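Local coordinates for hypothetical leucine rich repeat protein (Pseudoflavonifractor capillosus, PDB 4OJU), which is of unknown function but belongs to the BspA-type leucine-rich repeat family, binds magnesium and probably takes part in protein binding, at residues S7-G12 with A43-E48; A84-N89 with A107-D112. All blocks are in the same frame, centred on the assembly; numbering follows the deposited sequence. Where two conformers were deposited one is given.

In the fold
Interaction 1 is a surface contact near the N-terminal end, where strands 5-11 and 44-46, both parts of one curled mixed sheet, meet at a steep angle. Interaction 2 is a buried contact within the leucine-rich repeat region and pairs two equivalent loops, 84-89 and 107-112, that run almost exactly parallel. The two are about 25 Å apart between centres, on opposite sides of the chain's centre, and do not touch. Their chemistry follows their place: valine packing and a water bridge join the segments of interaction 1 without a direct hydrogen bond, whereas backbone bonds, near-parallel, offset phenylalanine rings that hardly overlap and layered alanines repeat from loop to loop. Only interaction 2 reaches a metal, at its polar end, where a second subunit also supplies a ligand.

Interaction 1: residues S7-G12 with A43-E48; sequences STVQVG and ASVTDE. With EDO (1,2-ethanediol), chain G.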
ATOM      1  N   SER A   7     -17.823  32.070 -15.651  1.00 28.52           N
ATOM      2  CA  SER A   7     -18.974  32.068 -14.743  1.00 29.18           C
ATOM      3  C   SER A   7     -19.028  30.794 -13.901  1.00 31.87           C
ATOM      4  O   SER A   7     -18.389  29.791 -14.222  1.00 28.75           O
ATOM      5  CB  SER A   7     -20.291  32.287 -15.494  1.00 35.10           C
ATOM      6  OG  SER A   7     -20.575  31.277 -16.445  1.00 45.28           O
ATOM      7  N   THR A   8     -19.773  30.862 -12.806  1.00 29.29           N
ATOM      8  CA  THR A   8     -19.977  29.742 -11.888  1.00 28.49           C
ATOM      9  C   THR A   8     -21.446  29.386 -11.948  1.00 33.49           C
ATOM     10  O   THR A   8     -22.303  30.277 -11.845  1.00 34.67           O
ATOM     11  CB  THR A   8     -19.491  30.101 -10.487  1.00 35.59           C
ATOM     12  OG1 THR A   8     -18.130  30.539 -10.590  1.00 37.81           O
ATOM     13  CG2 THR A   8     -19.585  28.930  -9.514  1.00 28.40           C
ATOM     14  N   VAL A   9     -21.741  28.100 -12.153  1.00 27.52           N
ATOM     15  CA  VAL A   9     -23.115  27.638 -12.287  1.00 27.89           C
ATOM     16  C   VAL A   9     -23.378  26.523 -11.278  1.00 30.96           C
ATOM     17  O   VAL A   9     -22.555  25.614 -11.121  1.00 29.62           O
ATOM     18  CB  VAL A   9     -23.427  27.194 -13.747  1.00 31.97           C
ATOM     19  CG1 VAL A   9     -24.857  26.673 -13.879  1.00 32.50           C
ATOM     20  CG2 VAL A   9     -23.231  28.350 -14.729  1.00 32.24           C
ATOM     21  N   GLN A  10     -24.515  26.611 -10.591  1.00 26.66           N
ATOM     22  CA  GLN A  10     -24.972  25.577  -9.670  1.00 27.42           C
ATOM     23  C   GLN A  10     -26.104  24.778 -10.334  1.00 32.20           C
ATOM     24  O   GLN A  10     -27.063  25.379 -10.826  1.00 30.41           O
ATOM     25  CB  GLN A  10     -25.443  26.192  -8.335  1.00 29.72           C
ATOM     26  CG  GLN A  10     -25.715  25.149  -7.246  1.00 31.80           C
ATOM     27  CD  GLN A  10     -24.455  24.561  -6.668  1.00 39.35           C
ATOM     28  OE1 GLN A  10     -23.389  25.187  -6.655  1.00 29.17           O
ATOM     29  NE2 GLN A  10     -24.549  23.338  -6.163  1.00 35.12           N
ATOM     30  N   VAL A  11     -25.966  23.431 -10.387  1.00 29.84           N
ATOM     31  CA  VAL A  11     -26.972  22.514 -10.949  1.00 30.92           C
ATOM     32  C   VAL A  11     -27.220  21.488  -9.886  1.00 33.26           C
ATOM     33  O   VAL A  11     -26.417  20.567  -9.730  1.00 31.35           O
ATOM     34  CB  VAL A  11     -26.585  21.859 -12.311  1.00 34.63           C
ATOM     35  CG1 VAL A  11     -27.748  21.044 -12.870  1.00 35.65           C
ATOM     36  CG2 VAL A  11     -26.130  22.897 -13.330  1.00 34.43           C
ATOM     37  N   GLY A  12     -28.284  21.688  -9.113  1.00 31.10           N
ATOM     38  CA  GLY A  12     -28.590  20.810  -7.984  1.00 30.34           C
ATOM     39  C   GLY A  12     -27.400  20.715  -7.039  1.00 32.56           C
ATOM     40  O   GLY A  12     -26.926  21.750  -6.555  1.00 31.09           O
ATOM     41  N   ALA A  43     -23.028  15.745 -18.522  1.00 31.04           N
ATOM     42  CA  ALA A  43     -21.998  15.887 -19.558  1.00 30.78           C
ATOM     43  C   ALA A  43     -21.838  17.350 -19.989  1.00 30.00           C
ATOM     44  O   ALA A  43     -20.844  17.705 -20.616  1.00 29.08           O
ATOM     45  CB  ALA A  43     -22.367  15.038 -20.766  1.00 32.98           C
ATOM     46  N   SER A  44     -22.843  18.177 -19.709  1.00 25.74           N
ATOM     47  CA  SER A  44     -22.787  19.585 -20.068  1.00 26.49           C
ATOM     48  C   SER A  44     -23.496  20.455 -19.027  1.00 30.91           C
ATOM     49  O   SER A  44     -24.274  19.954 -18.217  1.00 31.75           O
ATOM     50  CB  SER A  44     -23.378  19.824 -21.458  1.00 31.33           C
ATOM     51  OG  SER A  44     -24.781  19.642 -21.455  1.00 41.81           O
ATOM     52  N   VAL A  45     -23.196  21.750 -19.041  1.00 27.90           N
ATOM     53  CA  VAL A  45     -23.786  22.731 -18.127  1.00 28.14           C
ATOM     54  C   VAL A  45     -24.155  23.973 -18.956  1.00 31.90           C
ATOM     55  O   VAL A  45     -23.447  24.313 -19.906  1.00 30.14           O
ATOM     56  CB  VAL A  45     -22.862  23.027 -16.907  1.00 31.36           C
ATOM     57  CG1 VAL A  45     -21.491  23.514 -17.338  1.00 30.62           C
ATOM     58  CG2 VAL A  45     -23.498  24.006 -15.933  1.00 31.41           C
ATOM     59  N   THR A  46     -25.306  24.582 -18.638  1.00 29.70           N
ATOM     60  CA  THR A  46     -25.831  25.752 -19.344  1.00 31.05           C
ATOM     61  C   THR A  46     -25.657  26.986 -18.473  1.00 36.38           C
ATOM     62  O   THR A  46     -26.013  26.953 -17.290  1.00 34.33           O
ATOM     63  CB  THR A  46     -27.302  25.488 -19.685  1.00 37.77           C
ATOM     64  OG1 THR A  46     -27.388  24.307 -20.472  1.00 34.37           O
ATOM     65  CG2 THR A  46     -27.981  26.637 -20.415  1.00 36.99           C
ATOM     66  N   ASP A  47     -25.120  28.077 -19.054  1.00 36.10           N
ATOM     67  CA  ASP A  47     -24.946  29.328 -18.312  1.00 37.18           C
ATOM     68  C   ASP A  47     -26.253  30.133 -18.332  1.00 41.67           C
ATOM     69  O   ASP A  47     -27.246  29.680 -18.917  1.00 40.44           O
ATOM     70  CB  ASP A  47     -23.742  30.152 -18.825  1.00 38.92           C
ATOM     71  CG  ASP A  47     -23.795  30.734 -20.230  1.00 42.06           C
ATOM     72  OD1 ASP A  47     -24.913  30.796 -20.825  1.00 41.42           O
ATOM     73  OD2 ASP A  47     -22.725  31.149 -20.734  1.00 42.75           O
ATOM     74  N   GLU A  48     -26.260  31.312 -17.689  1.00 40.07           N
ATOM     75  CA  GLU A  48     -27.457  32.172 -17.592  1.00 41.79           C
ATOM     76  C   GLU A  48     -28.006  32.610 -18.964  1.00 46.14           C
ATOM     77  O   GLU A  48     -29.207  32.848 -19.071  1.00 47.87           O
ATOM     78  CB  GLU A  48     -27.202  33.397 -16.692  1.00 43.88           C
ATOM     79  CG  GLU A  48     -26.105  34.343 -17.170  1.00 62.09           C
ATOM     80  CD  GLU A  48     -25.489  35.246 -16.112  1.00 95.71           C
ATOM     81  OE1 GLU A  48     -26.238  35.830 -15.294  1.00 84.90           O
ATOM     82  OE2 GLU A  48     -24.248  35.409 -16.139  1.00100.80           O
TER
HETATM   83  C1  EDO G 203     -27.610  20.823 -20.202  1.00 57.55           C
HETATM   84  O1  EDO G 203     -26.418  21.579 -20.062  1.00 55.26           O
HETATM   85  C2  EDO G 203     -28.438  20.924 -18.909  1.00 59.67           C
HETATM   86  O2  EDO G 203     -28.724  22.293 -18.658  1.00 61.31           O
HETATM   87  O   HOH W   1     -20.337  31.388 -19.207  1.00 31.73           O
HETATM   88  O   HOH W   2     -23.849  32.026 -16.042  1.00 43.21           O
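S7 and D47 meet at one end of the contact, where the flat group is a carboxylate rather than a ring. S7 OG packs against D47 CB at 4.1 Å, and a water bridges the rest: it lies 2.8 Å from S7 OG and donates to D47 OD2. That oxygen is also hydrogen-bonded to Y53 OH, while OD1 takes the backbone N of Q51, so the carboxylate is held from both oxygens. The strands themselves cross at 106°, too steeply to pair, and the meeting is made by valines. V9 CG1, anti to the backbone N (chi1 178°), reaches V45 CG2 at 3.6 Å as the two side chains slide past each other in opposite directions. The same methyl rests against T46 O, also at 3.6 Å, and V9 CG2 leans on the CA of D47. V11 CG2 adds a second methyl to V45 CG2, 3.9 Å away. F16 of strand 14-19 also packs on V45, while an ethanediol, probably from crystallisation, joins S44 and T46. With no direct hydrogen bond between the segments, the contact depends on methyl packing flanked by water, consistent with its place at the surface.

Interaction 2: residues A84-N89 with A107-D112; sequences AFAYCN and AFASCD. With MG (magnesium ion), chain H.
A107 O accepts the backbone N of F85 at 2.8 Å, and the same oxygen sits at the edge of the F85 ring, near its plane. Next comes F108, whose ring lies beside that of F85 with the planes only 3° apart. Their centroids are 5.1 Å apart, and the rings are slid so far that they barely overlap; F85 CD2 touches F108 CE1 at 3.5 Å. F85 also stacks with F63, so equivalent phenylalanines of successive repeats follow one another. Trimming F85 to an alanine is likely to leave the F108 and F63 rings without their shared neighbour and to open a gap beside I58 and I80. A109 O receives Y87 N at 2.9 Å in a nearly straight bond (167°), and A86 CA brings a C-H to the same oxygen, while the A86 and A109 methyls lie side by side, pointing the same way. S110 turns its OG anti to the backbone N (chi1 -175°); its CB and OG pack against Y87 CD1, both at 3.3 Å, and the OG meets a metal-bound water at 2.6 Å. C111 SG packs on C88 CB at 4.1 Å, so cysteines follow each other as the phenylalanines do, and S133 OG takes the backbone N of C111. D112 N gives N89 OD1 a weak hydrogen bond, and D112 OD2 binds the magnesium ion at 2.2 Å. Four waters and E105 of the second subunit complete six ligands; the water met by S110 OG also donates to D112 OD1, which makes S110 a second-shell residue of the site. The loops thus match backbone to backbone and ring to ring in the interior, while their polar end adds an aspartate to a metal site that bridges two subunits.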
ATOM      1  N   ALA A  84     -10.082  13.843  -6.338  1.00 19.24           N
ATOM      2  CA  ALA A  84     -11.463  14.171  -6.747  1.00 19.63           C
ATOM      3  C   ALA A  84     -12.503  13.348  -5.995  1.00 23.82           C
ATOM      4  O   ALA A  84     -13.513  13.891  -5.573  1.00 22.96           O
ATOM      5  CB  ALA A  84     -11.641  13.971  -8.249  1.00 20.15           C
ATOM      6  N   PHE A  85     -12.246  12.040  -5.805  1.00 20.90           N
ATOM      7  CA  PHE A  85     -13.181  11.162  -5.094  1.00 21.06           C
ATOM      8  C   PHE A  85     -12.548  10.548  -3.846  1.00 25.17           C
ATOM      9  O   PHE A  85     -12.974   9.480  -3.402  1.00 26.45           O
ATOM     10  CB  PHE A  85     -13.660  10.039  -6.020  1.00 21.48           C
ATOM     11  CG  PHE A  85     -14.421  10.537  -7.215  1.00 21.68           C
ATOM     12  CD1 PHE A  85     -15.786  10.776  -7.135  1.00 23.67           C
ATOM     13  CD2 PHE A  85     -13.773  10.769  -8.423  1.00 21.21           C
ATOM     14  CE1 PHE A  85     -16.490  11.231  -8.244  1.00 23.23           C
ATOM     15  CE2 PHE A  85     -14.483  11.209  -9.536  1.00 23.17           C
ATOM     16  CZ  PHE A  85     -15.830  11.475  -9.429  1.00 21.93           C
ATOM     17  N   ALA A  86     -11.557  11.203  -3.278  1.00 19.45           N
ATOM     18  CA  ALA A  86     -10.879  10.618  -2.136  1.00 19.70           C
ATOM     19  C   ALA A  86     -11.717  10.611  -0.869  1.00 24.40           C
ATOM     20  O   ALA A  86     -12.542  11.511  -0.666  1.00 24.82           O
ATOM     21  CB  ALA A  86      -9.589  11.366  -1.888  1.00 20.30           C
ATOM     22  N   TYR A  87     -11.473   9.611  -0.000  0.50 20.66           N
ATOM     23  CA  TYR A  87     -12.097   9.401   1.311  0.50 21.26           C
ATOM     24  C   TYR A  87     -13.618   9.235   1.205  0.50 25.22           C
ATOM     25  O   TYR A  87     -14.344   9.550   2.151  0.50 25.34           O
ATOM     26  CB  TYR A  87     -11.705  10.518   2.314  0.50 22.35           C
ATOM     27  CG  TYR A  87     -10.211  10.753   2.344  0.50 22.36           C
ATOM     28  CD1 TYR A  87      -9.351   9.832   2.938  0.50 23.92           C
ATOM     29  CD2 TYR A  87      -9.649  11.867   1.729  0.50 22.80           C
ATOM     30  CE1 TYR A  87      -7.966  10.007   2.905  0.50 21.92           C
ATOM     31  CE2 TYR A  87      -8.267  12.064   1.713  0.50 23.12           C
ATOM     32  CZ  TYR A  87      -7.429  11.122   2.285  0.50 27.10           C
ATOM     33  OH  TYR A  87      -6.071  11.317   2.273  0.50 25.48           O
ATOM     34  N   CYS A  88     -14.082   8.672   0.080  1.00 22.20           N
ATOM     35  CA  CYS A  88     -15.507   8.373  -0.156  1.00 23.63           C
ATOM     36  C   CYS A  88     -15.726   6.936   0.272  1.00 27.46           C
ATOM     37  O   CYS A  88     -15.593   6.006  -0.513  1.00 26.59           O
ATOM     38  CB  CYS A  88     -15.898   8.618  -1.608  1.00 22.54           C
ATOM     39  SG  CYS A  88     -15.952  10.370  -2.054  1.00 25.52           S
ATOM     40  N   ASN A  89     -16.022   6.766   1.547  1.00 26.96           N
ATOM     41  CA  ASN A  89     -16.054   5.447   2.132  1.00 27.97           C
ATOM     42  C   ASN A  89     -17.262   4.607   1.790  1.00 32.69           C
ATOM     43  O   ASN A  89     -17.229   3.413   2.081  1.00 32.34           O
ATOM     44  CB  ASN A  89     -15.795   5.501   3.626  1.00 33.76           C
ATOM     45  CG  ASN A  89     -14.296   5.546   3.900  1.00 58.20           C
ATOM     46  OD1 ASN A  89     -13.429   5.110   3.081  1.00 36.85           O
ATOM     47  ND2 ASN A  89     -13.956   6.104   5.044  1.00 56.97           N
ATOM     48  N   ALA A 107      -6.886  10.265  -6.982  1.00 19.13           N
ATOM     49  CA  ALA A 107      -8.274  10.574  -7.385  1.00 18.99           C
ATOM     50  C   ALA A 107      -9.294   9.631  -6.721  1.00 22.75           C
ATOM     51  O   ALA A 107     -10.395  10.060  -6.404  1.00 20.81           O
ATOM     52  CB  ALA A 107      -8.409  10.502  -8.900  1.00 19.44           C
ATOM     53  N   PHE A 108      -8.912   8.367  -6.464  1.00 19.93           N
ATOM     54  CA  PHE A 108      -9.807   7.414  -5.793  1.00 20.15           C
ATOM     55  C   PHE A 108      -9.101   6.890  -4.545  1.00 24.96           C
ATOM     56  O   PHE A 108      -9.165   5.697  -4.237  1.00 25.74           O
ATOM     57  CB  PHE A 108     -10.203   6.260  -6.757  1.00 21.32           C
ATOM     58  CG  PHE A 108     -11.036   6.741  -7.920  1.00 21.78           C
ATOM     59  CD1 PHE A 108     -12.408   6.919  -7.785  1.00 23.71           C
ATOM     60  CD2 PHE A 108     -10.440   7.062  -9.136  1.00 22.51           C
ATOM     61  CE1 PHE A 108     -13.176   7.381  -8.857  1.00 24.32           C
ATOM     62  CE2 PHE A 108     -11.209   7.542 -10.205  1.00 25.08           C
ATOM     63  CZ  PHE A 108     -12.566   7.724 -10.046  1.00 23.43           C
ATOM     64  N   ALA A 109      -8.403   7.778  -3.836  1.00 21.16           N
ATOM     65  CA  ALA A 109      -7.624   7.386  -2.662  1.00 21.75           C
ATOM     66  C   ALA A 109      -8.473   7.149  -1.426  1.00 25.39           C
ATOM     67  O   ALA A 109      -9.466   7.845  -1.204  1.00 23.98           O
ATOM     68  CB  ALA A 109      -6.573   8.441  -2.350  1.00 22.58           C
ATOM     69  N   SER A 110      -8.061   6.175  -0.599  1.00 22.03           N
ATOM     70  CA  SER A 110      -8.732   5.833   0.666  1.00 22.47           C
ATOM     71  C   SER A 110     -10.282   5.684   0.514  1.00 25.84           C
ATOM     72  O   SER A 110     -11.052   6.258   1.298  1.00 22.73           O
ATOM     73  CB  SER A 110      -8.390   6.891   1.721  1.00 25.11           C
ATOM     74  OG  SER A 110      -8.894   6.596   3.013  1.00 29.40           O
ATOM     75  N   CYS A 111     -10.714   4.949  -0.530  1.00 22.25           N
ATOM     76  CA  CYS A 111     -12.111   4.593  -0.829  1.00 22.25           C
ATOM     77  C   CYS A 111     -12.215   3.131  -0.472  1.00 27.13           C
ATOM     78  O   CYS A 111     -12.011   2.262  -1.320  1.00 25.37           O
ATOM     79  CB  CYS A 111     -12.439   4.844  -2.305  1.00 21.98           C
ATOM     80  SG  CYS A 111     -12.545   6.590  -2.747  1.00 25.22           S
ATOM     81  N   ASP A 112     -12.492   2.856   0.780  1.00 26.67           N
ATOM     82  CA  ASP A 112     -12.403   1.505   1.323  1.00 28.55           C
ATOM     83  C   ASP A 112     -13.494   0.544   0.858  1.00 33.91           C
ATOM     84  O   ASP A 112     -13.291  -0.657   1.002  1.00 35.03           O
ATOM     85  CB  ASP A 112     -12.316   1.560   2.857  1.00 31.95           C
ATOM     86  CG  ASP A 112     -11.095   2.324   3.365  1.00 40.70           C
ATOM     87  OD1 ASP A 112     -10.108   2.484   2.583  1.00 37.42           O
ATOM     88  OD2 ASP A 112     -11.089   2.697   4.555  1.00 41.92           O
TER
HETATM   89 MG    MG H 204      -9.554   3.723   5.783  1.00 45.64          MG
HETATM   90  O   HOH W   3     -10.858   5.278   5.904  1.00 41.31           O
HETATM   91  O   HOH W   4      -8.419   4.252   4.131  1.00 31.38           O
HETATM   92  O   HOH W   5     -10.581   3.091   7.692  1.00 43.53           O
HETATM   93  O   HOH W   6      -8.265   2.006   6.160  1.00 38.81           O